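Local coordinates for aclacinomycin oxidoreductase (AknOx) (Streptomyces galilaeus, PDB 2IPI), which oxidises the terminal sugar of aclacinomycin antibiotics in two successive oxygen-dependent steps, using a bicovalently attached FAD and releasing hydrogen peroxide, at residues H251-D256 / D322-V327; T266-N271 / S291-N296; P56-V61 / A78-A83; V44-N49 / D105-R110. One frame throughout, in Å; residues are numbered along the deposited sequence.

Contact 1: residues H251-D256 / D322-V327; sequences HIVTWD and DFVAAV
Helix 316-327 packs across strand 248-256 of the large seven-stranded antiparallel sheet through Val324 and Val327 on the helix and Val253 and Trp255 on the strand. Residues two apart on a strand face the same side, and residues three apart on a helix do likewise; here Val253 meets Val324 and Trp255 meets Val327. In the first pair, the branches CG2 of Val253 and CG1 of Val324 meet at 3.9 Å, with the two side chains crossing at a slant. In the second, Val327 CG1 approaches the six-membered part of the indole and touches Trp255 CH2 at 3.7 Å and CZ2 at 3.9 Å. The other branch of Val253 is busy within the strand: with CG1 anti to the backbone N (chi1 -170°), that methyl stands 3.4 Å above one face of the Trp255 ring, toward its rim, while CG2 is left to meet the helix. Trp255 also leans on Pro335 and Val333. No hydrogen bond or charge pair joins the two segments themselves, so between them the fit probably rests on apolar packing, while a bond from His251 NE2 to Glu317 adds a polar tie elsewhere on the same helix.

Contact 2: residues T266-N271 / S291-N296; sequences TRIIDN and SVFYLN
The Phe293 ring takes the methyl CG2 of Ile268 at a slant, neither squarely over a face nor at an edge, with CG2 3.6 Å from CE1 and 3.9 Å from CZ. One face of the same ring carries Leu295 CD2, 3.8 Å above its plane and displaced toward the rim, and the indole of Trp255 meets the ring with the planes inclined by about 40°. The neighbouring Tyr294 ring is covered on one face by Val292 CG1. This is helix-on-sheet packing: helix 262-278 lies against strand 290-296 of the seven-stranded antiparallel sheet. Phe293 and Leu295 face the helix, whereas Tyr294 belongs to the other side of the strand and touches the bound anthracycline, so the strand separates a helix-covered face from the ligand pocket. The side chain of Phe293 is about 8 Å from that of the catalytic Tyr397 and about 11 Å from the ligand, consistent with a place behind the pocket. Ile268 and Phe293 cross at about a right angle. In Ile268 a chi1 of -85° sets CG1 beside the backbone N and puts CG2 anti to that N, the branch that reaches the ring. Further along, Leu295, the centre of an inverse gamma turn, extends its other methyl to the helix, where Leu295 CD1 and Ile269 CD1 lie 3.8 Å apart.

Contact 3: residues P56-V61 / A78-A83; sequences PDVVYV and AGQRIA
Gln80 reaches from the segment after helix 65-78 to Asp57 and Val58, and the contact divides into one weak hydrogen bond and a few van der Waals contacts. In the bond, Gln80 NE2 donates to Asp57 OD1 over 3.4 Å with an N-H...O angle of 137°. The carboxylate and amide planes are turned 74° apart, so the two groups do not lie flat together, and the length and bend together indicate a slack link at an exposed acid. Among the van der Waals contacts, Gln80 CG lies 3.9 Å from Asp57 OD1. On the buried side Gln80 OE1 lies 3.7 Å from Val58 CG1 without being hydrogen-bonded to it; a chi1 of 70° seats that methyl between the backbone N and the carbonyl carbon. Tyr60 OH is more distant, 4.3 Å from the same Gln80 OE1, and itself makes a weak hydrogen bond to Gln74. The side chain of Gln80 also touches Ala75 and Ala102. What positions Gln80 is the turn just before it, where Gly79 ends helix 65-78 in a Schellman motif with positive phi, and the chain then passes through Gln80 into strand 82-85. Strand, helix and strand thus form a beta-alpha-beta crossover, with the parallel strand 102-105 lying between 58-61 and 82-85, in the FAD-binding PCMH-type domain.

Contact 4: residues V44-N49 / D105-R110; sequences VTRGFN and DMSQMR
Arg46 points its guanidinium at Asp105, the last residue of strand 102-105, whose side chain opens an Asx turn into the following loop, and the two flat groups are turned 44° against each other. The salt bridge is made by one nitrogen. Arg46 NH2 bonds to Asp105 OD1 at 3.0 Å with an N-H...O angle of 154°, the oxygen lying near the guanidinium plane and being met on its syn side, somewhat off the carboxylate plane. Arg46 NH2 also lies 3.3 Å from Asp105 OD2, but this is not a hydrogen bond. Arg46 CD already passes the acid, 3.5 Å from Asp105 OD1, and the bend at chi3 (61°) then turns the guanidinium so that NH2 comes back to it. One face of the guanidinium receives Ser107 CB, 3.8 Å from Arg46 NH2, so acid and serine meet the same group in different directions: edge and face. Arg46 NH1 is bonded to Ser86 O, which helps to fix the rotation of the group. The second carboxylate oxygen, OD2, serves the turn. Ser107 N donates to Asp105 OD2 at 2.9 Å almost in line with the C-O bond, and Ser107 OG donates to the same OD2 from above the carboxylate plane at 2.7 Å. Two donors on OD2 and the arginine on OD1 would be expected to favour the ionised acid. Two residues on from Arg46, Phe48 touches FAD and stacks with His89, a covalent attachment residue of the cofactor. Met106 to Met109 is a type I turn, closed by Met109 N bonding to Met106 O at 2.8 Å.

How the contacts relate
Contacts 1 and 2 form one apolar layer against the seven-stranded sheet: contact 2 is wholly buried and contact 1 nearly so, Val324 being partly exposed, and neither has a hydrogen bond between its segments. They touch through Trp255. Contact 2 is nested in the chain loop that contact 1 closes, and Asn271 ND2 probably bonds to Val327 O. Contacts 3 and 4, on the opposite side of the chain's centre, belong to the FAD-binding half and are only partly buried; there polar groups carry the contact, weakly in 56-61/78-83 and as a salt bridge in 44-49/105-110. They share a backbone link from Asp105 N to Tyr60 O. Centres of contacts 1 and 3 are about 50 Å apart.

Contact 1: residues H251-D256 / D322-V327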
# COMPACT_ATOMS: atom_id res chain seq x y z
N HIS A 251 -12.63 -18.78 -2.39
CA HIS A 251 -14.02 -18.78 -2.00
C HIS A 251 -14.48 -17.33 -1.86
O HIS A 251 -13.88 -16.57 -1.09
CB HIS A 251 -14.34 -19.46 -0.66
CG HIS A 251 -13.97 -20.90 -0.53
ND1 HIS A 251 -14.35 -21.67 0.53
CD2 HIS A 251 -13.25 -21.70 -1.34
CE1 HIS A 251 -13.87 -22.90 0.38
NE2 HIS A 251 -13.20 -22.94 -0.76
N ILE A 252 -15.52 -16.95 -2.58
CA ILE A 252 -16.23 -15.70 -2.32
C ILE A 252 -17.56 -16.03 -1.63
O ILE A 252 -18.40 -16.73 -2.20
CB ILE A 252 -16.46 -14.87 -3.59
CG1 ILE A 252 -17.48 -13.74 -3.41
CG2 ILE A 252 -16.82 -15.76 -4.77
CD1 ILE A 252 -18.44 -13.54 -4.56
N VAL A 253 -17.68 -15.54 -0.41
CA VAL A 253 -18.80 -15.68 0.50
C VAL A 253 -19.58 -14.37 0.55
O VAL A 253 -19.00 -13.32 0.87
CB VAL A 253 -18.30 -16.04 1.91
CG1 VAL A 253 -19.43 -16.44 2.84
CG2 VAL A 253 -17.27 -17.17 1.83
N THR A 254 -20.87 -14.37 0.25
CA THR A 254 -21.65 -13.14 0.23
C THR A 254 -22.91 -13.23 1.07
O THR A 254 -23.61 -14.25 1.07
CB THR A 254 -22.06 -12.76 -1.21
OG1 THR A 254 -21.14 -11.81 -1.75
CG2 THR A 254 -23.43 -12.10 -1.18
N TRP A 255 -23.21 -12.15 1.80
CA TRP A 255 -24.38 -12.07 2.67
C TRP A 255 -25.26 -10.89 2.25
O TRP A 255 -24.78 -9.75 2.27
CB TRP A 255 -23.97 -11.91 4.12
CG TRP A 255 -23.30 -13.04 4.83
CD1 TRP A 255 -23.89 -14.04 5.53
CD2 TRP A 255 -21.89 -13.27 4.93
NE1 TRP A 255 -22.95 -14.90 6.05
CE2 TRP A 255 -21.70 -14.44 5.69
CE3 TRP A 255 -20.76 -12.61 4.44
CZ2 TRP A 255 -20.45 -14.96 5.98
CZ3 TRP A 255 -19.51 -13.14 4.74
CH2 TRP A 255 -19.35 -14.30 5.50
N ASP A 256 -26.51 -11.15 1.86
CA ASP A 256 -27.35 -10.09 1.32
C ASP A 256 -27.74 -9.09 2.41
O ASP A 256 -27.91 -9.48 3.56
CB ASP A 256 -28.61 -10.63 0.63
CG ASP A 256 -28.35 -11.44 -0.62
OD1 ASP A 256 -27.77 -12.54 -0.47
OD2 ASP A 256 -28.70 -11.03 -1.75
N ASP A 322 -13.52 -24.19 7.09
CA ASP A 322 -13.43 -24.15 8.56
C ASP A 322 -13.39 -22.70 9.05
O ASP A 322 -13.91 -22.36 10.10
CB ASP A 322 -12.22 -24.92 9.07
CG ASP A 322 -12.46 -26.39 9.31
OD1 ASP A 322 -13.55 -26.92 8.99
OD2 ASP A 322 -11.55 -27.07 9.83
N PHE A 323 -12.75 -21.83 8.27
CA PHE A 323 -12.66 -20.41 8.60
C PHE A 323 -14.03 -19.75 8.45
O PHE A 323 -14.53 -19.18 9.42
CB PHE A 323 -11.60 -19.74 7.73
CG PHE A 323 -11.65 -18.21 7.64
CD1 PHE A 323 -11.59 -17.62 6.39
CD2 PHE A 323 -11.74 -17.41 8.77
CE1 PHE A 323 -11.60 -16.24 6.24
CE2 PHE A 323 -11.77 -16.03 8.64
CZ PHE A 323 -11.71 -15.45 7.38
N VAL A 324 -14.67 -19.83 7.29
CA VAL A 324 -15.98 -19.20 7.17
C VAL A 324 -16.96 -19.80 8.18
O VAL A 324 -17.83 -19.10 8.69
CB VAL A 324 -16.58 -19.28 5.77
CG1 VAL A 324 -15.51 -19.10 4.69
CG2 VAL A 324 -17.28 -20.62 5.57
N ALA A 325 -16.80 -21.09 8.48
CA ALA A 325 -17.69 -21.68 9.49
C ALA A 325 -17.45 -20.99 10.83
O ALA A 325 -18.33 -20.88 11.70
CB ALA A 325 -17.50 -23.18 9.57
N ALA A 326 -16.23 -20.48 11.03
CA ALA A 326 -15.98 -19.73 12.27
C ALA A 326 -16.56 -18.33 12.14
O ALA A 326 -17.09 -17.74 13.09
CB ALA A 326 -14.50 -19.69 12.59
N VAL A 327 -16.49 -17.76 10.95
CA VAL A 327 -16.96 -16.40 10.70
C VAL A 327 -18.44 -16.21 10.96
O VAL A 327 -18.89 -15.20 11.51
CB VAL A 327 -16.63 -16.03 9.24
CG1 VAL A 327 -17.57 -15.01 8.64
CG2 VAL A 327 -15.19 -15.53 9.21

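Contact 2: residues T266-N271 / S291-N296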
# COMPACT_ATOMS: atom_id res chain seq x y z
N THR A 266 -22.94 -7.97 13.58
CA THR A 266 -22.03 -7.90 14.71
C THR A 266 -21.47 -9.26 15.08
O THR A 266 -20.30 -9.39 15.43
CB THR A 266 -22.73 -7.28 15.94
OG1 THR A 266 -22.89 -5.87 15.74
CG2 THR A 266 -21.88 -7.44 17.19
N ARG A 267 -22.27 -10.33 15.04
CA ARG A 267 -21.66 -11.63 15.28
C ARG A 267 -20.56 -11.92 14.25
O ARG A 267 -19.54 -12.47 14.61
CB ARG A 267 -22.68 -12.76 15.23
CG ARG A 267 -23.85 -12.49 16.17
CD ARG A 267 -23.76 -13.41 17.37
NE ARG A 267 -23.09 -12.75 18.49
CZ ARG A 267 -23.42 -12.99 19.75
NH1 ARG A 267 -22.77 -12.36 20.73
NH2 ARG A 267 -24.39 -13.85 20.04
N ILE A 268 -20.83 -11.55 13.01
CA ILE A 268 -19.92 -11.72 11.89
C ILE A 268 -18.65 -10.92 12.16
O ILE A 268 -17.54 -11.44 12.07
CB ILE A 268 -20.58 -11.28 10.56
CG1 ILE A 268 -21.44 -12.38 9.92
CG2 ILE A 268 -19.58 -10.76 9.55
CD1 ILE A 268 -22.23 -11.91 8.72
N ILE A 269 -18.85 -9.64 12.50
CA ILE A 269 -17.70 -8.81 12.87
C ILE A 269 -16.94 -9.44 14.02
O ILE A 269 -15.73 -9.66 13.95
CB ILE A 269 -18.14 -7.39 13.26
CG1 ILE A 269 -18.62 -6.55 12.08
CG2 ILE A 269 -17.02 -6.69 14.02
CD1 ILE A 269 -17.56 -6.20 11.06
N ASP A 270 -17.65 -9.73 15.10
CA ASP A 270 -16.97 -10.21 16.31
C ASP A 270 -16.32 -11.57 16.05
O ASP A 270 -15.21 -11.81 16.54
CB ASP A 270 -17.96 -10.27 17.47
CG ASP A 270 -18.41 -8.87 17.88
OD1 ASP A 270 -17.75 -7.89 17.48
OD2 ASP A 270 -19.44 -8.76 18.59
N ASN A 271 -17.04 -12.40 15.29
CA ASN A 271 -16.49 -13.69 14.88
C ASN A 271 -15.22 -13.52 14.04
O ASN A 271 -14.20 -14.14 14.35
CB ASN A 271 -17.55 -14.50 14.12
CG ASN A 271 -18.58 -15.14 15.02
OD1 ASN A 271 -18.61 -15.01 16.24
ND2 ASN A 271 -19.49 -15.90 14.39
N SER A 291 -7.51 -12.91 3.07
CA SER A 291 -8.88 -12.50 2.80
C SER A 291 -9.03 -10.98 2.95
O SER A 291 -8.35 -10.36 3.75
CB SER A 291 -9.91 -13.18 3.70
OG SER A 291 -9.91 -12.68 5.01
N VAL A 292 -9.97 -10.47 2.17
CA VAL A 292 -10.47 -9.11 2.22
C VAL A 292 -11.97 -9.14 2.49
O VAL A 292 -12.70 -9.80 1.76
CB VAL A 292 -10.20 -8.36 0.91
CG1 VAL A 292 -10.72 -6.93 1.00
CG2 VAL A 292 -8.71 -8.38 0.60
N PHE A 293 -12.40 -8.47 3.55
CA PHE A 293 -13.86 -8.47 3.83
C PHE A 293 -14.38 -7.11 3.37
O PHE A 293 -14.08 -6.11 3.99
CB PHE A 293 -14.16 -8.76 5.29
CG PHE A 293 -15.54 -9.38 5.55
CD1 PHE A 293 -15.81 -9.96 6.78
CD2 PHE A 293 -16.51 -9.38 4.58
CE1 PHE A 293 -17.05 -10.55 7.03
CE2 PHE A 293 -17.76 -9.94 4.81
CZ PHE A 293 -18.01 -10.51 6.04
N TYR A 294 -15.12 -7.10 2.27
CA TYR A 294 -15.62 -5.84 1.75
C TYR A 294 -16.98 -5.54 2.40
O TYR A 294 -17.97 -6.13 1.99
CB TYR A 294 -15.77 -5.82 0.23
CG TYR A 294 -14.51 -6.07 -0.55
CD1 TYR A 294 -14.32 -7.29 -1.20
CD2 TYR A 294 -13.51 -5.11 -0.62
CE1 TYR A 294 -13.17 -7.54 -1.92
CE2 TYR A 294 -12.34 -5.35 -1.34
CZ TYR A 294 -12.19 -6.57 -1.98
OH TYR A 294 -11.04 -6.80 -2.69
N LEU A 295 -16.91 -4.64 3.37
CA LEU A 295 -18.12 -4.20 4.06
C LEU A 295 -18.76 -3.03 3.32
O LEU A 295 -18.60 -1.88 3.72
CB LEU A 295 -17.82 -3.86 5.52
CG LEU A 295 -17.06 -4.99 6.25
CD1 LEU A 295 -16.71 -4.59 7.67
CD2 LEU A 295 -17.91 -6.26 6.23
N ASN A 296 -19.47 -3.36 2.26
CA ASN A 296 -20.19 -2.44 1.41
C ASN A 296 -21.40 -1.82 2.11
O ASN A 296 -21.95 -2.40 3.04
CB ASN A 296 -20.69 -3.16 0.15
CG ASN A 296 -19.58 -3.72 -0.70
OD1 ASN A 296 -18.70 -3.01 -1.19
ND2 ASN A 296 -19.62 -5.03 -0.93

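Contact 3: residues P56-V61 / A78-A83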
# COMPACT_ATOMS: atom_id res chain seq x y z
N PRO A 56 2.01 21.50 -13.92
CA PRO A 56 3.41 21.93 -13.82
C PRO A 56 3.85 22.61 -15.11
O PRO A 56 3.23 22.47 -16.17
CB PRO A 56 4.17 20.62 -13.61
CG PRO A 56 3.32 19.59 -14.29
CD PRO A 56 1.90 20.07 -14.25
N ASP A 57 4.95 23.36 -15.07
CA ASP A 57 5.46 23.92 -16.32
C ASP A 57 5.91 22.83 -17.29
O ASP A 57 5.85 23.00 -18.50
CB ASP A 57 6.64 24.85 -16.08
CG ASP A 57 6.43 25.95 -15.06
OD1 ASP A 57 7.45 26.47 -14.55
OD2 ASP A 57 5.27 26.29 -14.73
N VAL A 58 6.40 21.72 -16.75
CA VAL A 58 7.05 20.71 -17.58
C VAL A 58 6.90 19.31 -17.01
O VAL A 58 6.81 19.15 -15.79
CB VAL A 58 8.55 21.03 -17.74
CG1 VAL A 58 9.31 20.82 -16.44
CG2 VAL A 58 9.17 20.18 -18.84
N VAL A 59 6.89 18.29 -17.86
CA VAL A 59 7.06 16.92 -17.41
C VAL A 59 8.27 16.27 -18.12
O VAL A 59 8.34 16.26 -19.34
CB VAL A 59 5.83 16.03 -17.66
CG1 VAL A 59 5.97 14.77 -16.81
CG2 VAL A 59 4.54 16.76 -17.39
N TYR A 60 9.22 15.72 -17.38
CA TYR A 60 10.39 15.08 -17.96
C TYR A 60 10.16 13.57 -18.02
O TYR A 60 9.90 12.94 -16.99
CB TYR A 60 11.69 15.27 -17.19
CG TYR A 60 12.24 16.68 -17.19
CD1 TYR A 60 12.99 17.19 -18.23
CD2 TYR A 60 11.98 17.50 -16.09
CE1 TYR A 60 13.49 18.49 -18.20
CE2 TYR A 60 12.48 18.78 -16.06
CZ TYR A 60 13.22 19.27 -17.10
OH TYR A 60 13.67 20.57 -16.99
N VAL A 61 10.26 13.04 -19.24
CA VAL A 61 10.11 11.59 -19.40
C VAL A 61 11.48 10.93 -19.53
O VAL A 61 12.05 11.00 -20.63
CB VAL A 61 9.17 11.30 -20.57
CG1 VAL A 61 8.96 9.80 -20.73
CG2 VAL A 61 7.83 11.99 -20.33
N ALA A 78 15.69 25.86 -12.42
CA ALA A 78 14.50 26.63 -12.79
C ALA A 78 13.60 26.88 -11.59
O ALA A 78 12.56 27.54 -11.67
CB ALA A 78 13.78 25.92 -13.92
N GLY A 79 14.00 26.36 -10.44
CA GLY A 79 13.29 26.49 -9.18
C GLY A 79 11.88 25.92 -9.28
O GLY A 79 10.89 26.33 -8.69
N GLN A 80 11.80 24.89 -10.10
CA GLN A 80 10.57 24.12 -10.28
C GLN A 80 10.43 23.10 -9.18
O GLN A 80 11.32 22.25 -9.03
CB GLN A 80 10.64 23.51 -11.68
CG GLN A 80 10.36 24.57 -12.75
CD GLN A 80 10.75 24.10 -14.13
OE1 GLN A 80 11.36 23.03 -14.26
NE2 GLN A 80 10.39 24.89 -15.14
N ARG A 81 9.36 23.18 -8.38
CA ARG A 81 9.18 22.21 -7.31
C ARG A 81 8.93 20.83 -7.91
O ARG A 81 8.02 20.69 -8.72
CB ARG A 81 8.02 22.57 -6.38
CG ARG A 81 7.71 21.44 -5.40
CD ARG A 81 6.30 21.55 -4.87
NE ARG A 81 6.04 20.80 -3.65
CZ ARG A 81 5.09 21.13 -2.77
NH1 ARG A 81 4.32 22.18 -2.97
NH2 ARG A 81 4.91 20.41 -1.68
N ILE A 82 9.73 19.85 -7.49
CA ILE A 82 9.75 18.56 -8.18
C ILE A 82 8.76 17.54 -7.64
O ILE A 82 8.56 17.53 -6.42
CB ILE A 82 11.19 17.99 -8.07
CG1 ILE A 82 12.21 18.75 -8.92
CG2 ILE A 82 11.24 16.52 -8.42
CD1 ILE A 82 13.64 18.37 -8.62
N ALA A 83 8.22 16.68 -8.51
CA ALA A 83 7.44 15.54 -8.04
C ALA A 83 7.71 14.32 -8.95
O ALA A 83 7.89 14.59 -10.13
CB ALA A 83 5.96 15.83 -7.98

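Contact 4: residues V44-N49 / D105-R110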
# COMPACT_ATOMS: atom_id res chain seq x y z
N VAL A 44 -0.17 14.84 -17.53
CA VAL A 44 -0.70 15.53 -16.35
C VAL A 44 -1.95 14.84 -15.79
O VAL A 44 -2.33 15.14 -14.65
CB VAL A 44 -1.02 16.99 -16.72
CG1 VAL A 44 -2.00 17.07 -17.89
CG2 VAL A 44 -1.58 17.70 -15.51
N THR A 45 -2.54 13.93 -16.55
CA THR A 45 -3.78 13.29 -16.06
C THR A 45 -3.58 11.80 -15.83
O THR A 45 -4.48 10.97 -15.98
CB THR A 45 -4.95 13.55 -17.03
OG1 THR A 45 -4.67 12.91 -18.27
CG2 THR A 45 -5.07 15.04 -17.36
N ARG A 46 -2.38 11.39 -15.44
CA ARG A 46 -2.03 9.98 -15.27
C ARG A 46 -2.43 9.46 -13.90
O ARG A 46 -2.53 8.24 -13.65
CB ARG A 46 -0.53 9.80 -15.46
CG ARG A 46 -0.10 9.52 -16.88
CD ARG A 46 1.22 8.75 -16.89
NE ARG A 46 1.07 7.47 -16.19
CZ ARG A 46 1.90 6.98 -15.28
NH1 ARG A 46 1.64 5.81 -14.73
NH2 ARG A 46 2.98 7.66 -14.92
N GLY A 47 -2.66 10.43 -13.01
CA GLY A 47 -3.06 10.09 -11.66
C GLY A 47 -4.27 9.19 -11.65
O GLY A 47 -5.10 9.19 -12.57
N PHE A 48 -4.37 8.40 -10.58
CA PHE A 48 -5.47 7.44 -10.50
C PHE A 48 -6.75 8.13 -10.03
O PHE A 48 -7.84 7.71 -10.43
CB PHE A 48 -5.05 6.32 -9.55
CG PHE A 48 -6.20 5.34 -9.31
CD1 PHE A 48 -6.60 5.04 -8.02
CD2 PHE A 48 -6.81 4.76 -10.40
CE1 PHE A 48 -7.64 4.15 -7.81
CE2 PHE A 48 -7.84 3.86 -10.19
CZ PHE A 48 -8.24 3.57 -8.90
N ASN A 49 -6.55 9.15 -9.20
CA ASN A 49 -7.62 9.87 -8.49
C ASN A 49 -7.98 11.16 -9.22
O ASN A 49 -7.19 12.11 -9.23
CB ASN A 49 -7.17 10.16 -7.06
CG ASN A 49 -8.29 10.52 -6.10
OD1 ASN A 49 -8.12 10.25 -4.90
ND2 ASN A 49 -9.38 11.11 -6.55
N ASP A 105 8.43 11.61 -14.69
CA ASP A 105 7.64 10.43 -14.98
C ASP A 105 8.54 9.27 -15.42
O ASP A 105 9.30 9.38 -16.39
CB ASP A 105 6.63 10.71 -16.09
CG ASP A 105 5.57 9.61 -16.15
OD1 ASP A 105 4.38 9.95 -16.16
OD2 ASP A 105 5.93 8.41 -16.18
N MET A 106 8.46 8.18 -14.67
CA MET A 106 9.38 7.06 -14.79
C MET A 106 8.77 5.89 -15.54
O MET A 106 9.37 4.82 -15.57
CB MET A 106 9.81 6.59 -13.39
CG MET A 106 9.93 7.73 -12.39
SD MET A 106 11.65 8.20 -12.15
CE MET A 106 11.64 9.88 -12.75
N SER A 107 7.60 6.10 -16.09
CA SER A 107 6.78 5.03 -16.66
C SER A 107 7.43 4.35 -17.86
O SER A 107 7.00 3.25 -18.23
CB SER A 107 5.42 5.61 -17.07
OG SER A 107 5.59 6.53 -18.14
N GLN A 108 8.44 4.97 -18.45
CA GLN A 108 9.19 4.35 -19.54
C GLN A 108 10.28 3.42 -19.01
O GLN A 108 10.93 2.69 -19.77
CB GLN A 108 9.79 5.40 -20.47
CG GLN A 108 8.85 6.25 -21.29
CD GLN A 108 8.01 5.49 -22.28
OE1 GLN A 108 7.46 4.45 -21.93
NE2 GLN A 108 7.89 5.95 -23.53
N MET A 109 10.51 3.39 -17.71
CA MET A 109 11.57 2.60 -17.10
C MET A 109 11.05 1.42 -16.30
O MET A 109 10.85 1.61 -15.10
CB MET A 109 12.40 3.49 -16.15
CG MET A 109 13.07 4.67 -16.82
SD MET A 109 14.02 5.68 -15.64
CE MET A 109 15.30 4.48 -15.22
N ARG A 110 10.84 0.26 -16.91
CA ARG A 110 10.16 -0.88 -16.32
C ARG A 110 10.90 -2.20 -16.59
O ARG A 110 10.24 -3.25 -16.64
CB ARG A 110 8.74 -1.14 -16.83
CG ARG A 110 7.78 -0.04 -17.14
CD ARG A 110 6.47 -0.66 -17.66
NE ARG A 110 5.63 0.34 -18.25
CZ ARG A 110 4.36 0.64 -18.21
NH1 ARG A 110 3.47 -0.06 -17.50
NH2 ARG A 110 4.00 1.69 -18.94